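Local coordinates for protein alginate lyase, family PL7 (Zobellia galactanivorans, PDB 4BE3) that probably cleaves alginate as an exolytic lyase of polysaccharide lyase family 7, trimming the polymer from its ends, at residues 108-113 against 252-257. Sequence-based numbering, arbitrary orientation.
Sequences GQIHSD and EIQYFK. With SRT (S,R meso-tartaric acid), chain C.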
ATOM      1  N   GLY A 108       0.759 -18.807  -6.893  1.00 17.31           N
ATOM      2  CA  GLY A 108       0.911 -17.359  -6.453  1.00 16.03           C
ATOM      3  C   GLY A 108       0.938 -16.441  -7.628  1.00 19.94           C
ATOM      4  O   GLY A 108       1.342 -16.884  -8.759  1.00 18.51           O
ATOM      5  N   GLN A 109       0.421 -15.200  -7.510  1.00 17.51           N
ATOM      6  CA  GLN A 109       0.450 -14.338  -8.636  1.00 18.45           C
ATOM      7  C   GLN A 109       0.465 -12.888  -8.138  1.00 17.36           C
ATOM      8  O   GLN A 109       0.151 -12.654  -6.943  1.00 19.50           O
ATOM      9  CB  GLN A 109      -0.846 -14.386  -9.454  1.00 21.82           C
ATOM     10  CG  GLN A 109      -1.781 -15.433  -9.289  1.00 28.74           C
ATOM     11  CD  GLN A 109      -3.060 -15.244 -10.135  1.00 31.86           C
ATOM     12  OE1 GLN A 109      -4.015 -15.957  -9.935  1.00 26.47           O
ATOM     13  NE2 GLN A 109      -3.070 -14.276 -11.014  1.00 28.09           N
ATOM     14  N   ILE A 110       0.843 -11.996  -9.065  1.00 17.71           N
ATOM     15  CA  ILE A 110       0.448 -10.562  -8.923  1.00 17.63           C
ATOM     16  C   ILE A 110      -0.602 -10.424 -10.045  1.00 22.04           C
ATOM     17  O   ILE A 110      -0.307 -10.789 -11.215  1.00 19.74           O
ATOM     18  CB  ILE A 110       1.620  -9.619  -9.191  1.00 18.81           C
ATOM     19  CG1 ILE A 110       2.627  -9.869  -8.014  1.00 17.61           C
ATOM     20  CG2 ILE A 110       1.035  -8.148  -9.292  1.00 19.41           C
ATOM     21  CD1 ILE A 110       3.913  -9.124  -8.271  1.00 19.59           C
ATOM     22  N   HIS A 111      -1.804  -9.878  -9.703  1.00 19.86           N
ATOM     23  CA  HIS A 111      -2.806  -9.656 -10.730  1.00 21.78           C
ATOM     24  C   HIS A 111      -3.138  -8.191 -10.796  1.00 23.46           C
ATOM     25  O   HIS A 111      -3.291  -7.539  -9.732  1.00 23.03           O
ATOM     26  CB  HIS A 111      -3.998 -10.477 -10.260  1.00 22.20           C
ATOM     27  CG  HIS A 111      -5.197 -10.347 -11.134  1.00 28.14           C
ATOM     28  ND1 HIS A 111      -5.274 -10.974 -12.309  1.00 30.07           N
ATOM     29  CD2 HIS A 111      -6.338  -9.581 -11.006  1.00 30.05           C
ATOM     30  CE1 HIS A 111      -6.462 -10.617 -12.951  1.00 31.97           C
ATOM     31  NE2 HIS A 111      -7.116  -9.789 -12.139  1.00 30.19           N
ATOM     32  N   SER A 112      -3.279  -7.653 -12.012  1.00 20.91           N
ATOM     33  CA  SER A 112      -3.544  -6.197 -12.113  1.00 22.49           C
ATOM     34  C   SER A 112      -5.093  -6.054 -11.882  1.00 25.95           C
ATOM     35  O   SER A 112      -5.970  -6.837 -12.367  1.00 25.54           O
ATOM     36  CB  SER A 112      -2.960  -5.711 -13.502  1.00 26.32           C
ATOM     37  OG  SER A 112      -3.751  -4.460 -13.684  1.00 35.73           O
ATOM     38  N   ASP A 113      -5.491  -4.945 -11.192  1.00 26.39           N
ATOM     39  CA  ASP A 113      -6.915  -4.718 -10.877  1.00 27.32           C
ATOM     40  C   ASP A 113      -7.541  -3.828 -11.979  1.00 32.23           C
ATOM     41  O   ASP A 113      -8.745  -3.529 -11.907  1.00 39.11           O
ATOM     42  CB  ASP A 113      -7.036  -4.001  -9.510  1.00 29.10           C
ATOM     43  CG  ASP A 113      -8.501  -3.947  -9.052  1.00 37.49           C
ATOM     44  OD1 ASP A 113      -9.146  -5.010  -9.098  1.00 37.70           O
ATOM     45  OD2 ASP A 113      -8.975  -2.857  -8.674  1.00 37.24           O
ATOM     46  N   GLU A 252       0.253   0.913 -12.462  1.00 26.24           N
ATOM     47  CA  GLU A 252      -0.974   0.092 -12.627  1.00 26.30           C
ATOM     48  C   GLU A 252      -1.295  -0.616 -11.327  1.00 24.22           C
ATOM     49  O   GLU A 252      -0.445  -1.418 -10.730  1.00 26.24           O
ATOM     50  CB  GLU A 252      -0.828  -0.976 -13.798  1.00 30.38           C
ATOM     51  CG  GLU A 252      -2.263  -1.239 -14.292  1.00 34.99           C
ATOM     52  CD  GLU A 252      -2.255  -1.941 -15.582  1.00 43.98           C
ATOM     53  OE1 GLU A 252      -2.105  -3.238 -15.513  1.00 40.41           O
ATOM     54  OE2 GLU A 252      -2.310  -1.267 -16.639  1.00 38.02           O
ATOM     55  N   ILE A 253      -2.539  -0.451 -10.861  1.00 23.15           N
ATOM     56  CA  ILE A 253      -2.842  -1.017  -9.532  1.00 22.35           C
ATOM     57  C   ILE A 253      -2.932  -2.546  -9.585  1.00 24.60           C
ATOM     58  O   ILE A 253      -3.533  -3.099 -10.494  1.00 24.42           O
ATOM     59  CB  ILE A 253      -4.166  -0.486  -9.026  1.00 26.11           C
ATOM     60  CG1 ILE A 253      -3.948   1.094  -8.707  1.00 25.77           C
ATOM     61  CG2 ILE A 253      -4.641  -1.141  -7.725  1.00 23.67           C
ATOM     62  CD1 ILE A 253      -5.291   1.876  -8.657  1.00 27.03           C
ATOM     63  N   GLN A 254      -2.317  -3.181  -8.595  1.00 21.24           N
ATOM     64  CA  GLN A 254      -2.347  -4.683  -8.522  1.00 26.94           C
ATOM     65  C   GLN A 254      -2.345  -5.225  -7.167  1.00 23.74           C
ATOM     66  O   GLN A 254      -2.429  -4.437  -6.177  1.00 23.28           O
ATOM     67  CB  GLN A 254      -1.178  -5.191  -9.128  1.00 27.07           C
ATOM     68  CG  GLN A 254       0.061  -4.684  -8.681  1.00 27.92           C
ATOM     69  CD  GLN A 254       0.743  -4.640 -10.052  1.00 38.97           C
ATOM     70  OE1 GLN A 254       0.097  -4.399 -11.245  1.00 50.69           O
ATOM     71  NE2 GLN A 254       1.968  -5.074  -9.973  1.00 35.11           N
ATOM     72  N   TYR A 255      -2.454  -6.564  -7.058  1.00 21.88           N
ATOM     73  CA  TYR A 255      -2.504  -7.148  -5.769  1.00 19.89           C
ATOM     74  C   TYR A 255      -2.053  -8.598  -5.828  1.00 21.25           C
ATOM     75  O   TYR A 255      -2.024  -9.180  -6.950  1.00 20.74           O
ATOM     76  CB  TYR A 255      -3.918  -7.079  -5.150  1.00 21.18           C
ATOM     77  CG  TYR A 255      -5.005  -7.677  -6.023  1.00 23.01           C
ATOM     78  CD1 TYR A 255      -5.681  -6.874  -6.937  1.00 25.63           C
ATOM     79  CD2 TYR A 255      -5.407  -9.038  -5.879  1.00 23.79           C
ATOM     80  CE1 TYR A 255      -6.744  -7.398  -7.692  1.00 28.12           C
ATOM     81  CE2 TYR A 255      -6.439  -9.567  -6.635  1.00 27.25           C
ATOM     82  CZ  TYR A 255      -7.091  -8.747  -7.556  1.00 32.02           C
ATOM     83  OH  TYR A 255      -8.122  -9.226  -8.327  1.00 33.82           O
ATOM     84  N   PHE A 256      -1.649  -9.133  -4.709  1.00 19.03           N
ATOM     85  CA  PHE A 256      -1.231 -10.570  -4.709  1.00 19.94           C
ATOM     86  C   PHE A 256      -2.369 -11.487  -4.680  1.00 21.19           C
ATOM     87  O   PHE A 256      -3.479 -11.167  -4.178  1.00 21.52           O
ATOM     88  CB  PHE A 256      -0.382 -10.918  -3.458  1.00 18.78           C
ATOM     89  CG  PHE A 256       0.995 -10.285  -3.497  1.00 18.48           C
ATOM     90  CD1 PHE A 256       1.861 -10.679  -4.463  1.00 17.75           C
ATOM     91  CD2 PHE A 256       1.434  -9.314  -2.542  1.00 18.54           C
ATOM     92  CE1 PHE A 256       3.194 -10.190  -4.530  1.00 18.56           C
ATOM     93  CE2 PHE A 256       2.792  -8.845  -2.511  1.00 18.91           C
ATOM     94  CZ  PHE A 256       3.658  -9.228  -3.582  1.00 20.10           C
ATOM     95  N   LYS A 257      -2.172 -12.734  -5.195  1.00 19.16           N
ATOM     96  CA  LYS A 257      -3.128 -13.828  -4.996  1.00 18.65           C
ATOM     97  C   LYS A 257      -2.362 -15.106  -4.678  1.00 18.53           C
ATOM     98  O   LYS A 257      -1.174 -15.238  -5.050  1.00 19.05           O
ATOM     99  CB  LYS A 257      -3.913 -14.102  -6.323  1.00 20.87           C
ATOM    100  CG  LYS A 257      -4.609 -12.802  -6.816  1.00 22.96           C
ATOM    101  CD  LYS A 257      -5.714 -13.142  -7.885  1.00 24.84           C
ATOM    102  CE  LYS A 257      -6.869 -13.674  -7.003  1.00 30.42           C
ATOM    103  NZ  LYS A 257      -7.892 -14.450  -7.751  1.00 30.70           N
TER
HETATM  104  O1  SRT C 400      -9.226 -12.474 -11.937  0.60 26.28           O
HETATM  105  O11 SRT C 400      -7.652 -12.880 -10.302  0.60 25.45           O
HETATM  106  C1  SRT C 400      -8.765 -12.564 -10.765  0.60 26.27           C
HETATM  107  C2  SRT C 400      -9.619 -12.409  -9.553  0.60 32.90           C
HETATM  108  O2  SRT C 400      -9.130 -11.593  -8.465  0.60 26.15           O
HETATM  109  C3  SRT C 400     -11.019 -12.963  -9.609  0.60 28.52           C
HETATM  110  O3  SRT C 400     -10.554 -14.189  -9.231  0.60 24.81           O
HETATM  111  C4  SRT C 400     -12.057 -12.372  -8.766  0.60 31.08           C
HETATM  112  O4  SRT C 400     -12.468 -12.936  -7.758  0.60 31.20           O
HETATM  113  O41 SRT C 400     -12.428 -11.218  -8.973  0.60 30.58           O
HETATM  114  O   HOH W   1      -9.442  -7.527  -9.847  1.00 33.65           O
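His111 and Tyr255 pair across two antiparallel strands of the concave sheet in the beta-jelly roll of family PL7 and send their side chains side by side onto the same face of the sheet. Four backbone bonds join His111 to Tyr255 and Gln109 to Lys257. His111 N to Tyr255 O is 2.8 Å, and Asp113 N to Ile253 O adds a fifth bond just past the paired strands. The side chains of Gln109, His111, Tyr255 and Lys257 lie on the face that carries the tartrate. Those of Ile110 and Phe256 lie on the other, against strand 187-194 of the second sheet. There CG1 of Ile110 meets CE1 of Phe256 at 3.5 Å.

On the ligand face, His111 has CG anti to its backbone N (chi1 177°), which stands the ring beside Tyr255. The histidine turns an edge toward the tyrosine face, offset, with the planes at 66°. Tartrate O11 lies over the centre of the imidazole, 3.5 Å above its plane. ND1 is hydrogen-bonded to Glu119, which helps fix the ring's rotation. Tyr255 also stacks on His73. Tyr255 OH is hydrogen-bonded to tartrate O2 at 2.6 Å. The same OH also bonds a water that donates to Asp113 OD1.

Lys257 runs alongside Gln109, then bends at chi3 (77°) toward the ligand. Its ammonium group is salt-bridged to Glu67. This group also donates two bonds to the tartrate, from NZ to O11 at 3.0 Å and from NZ to O3 at 3.1 Å.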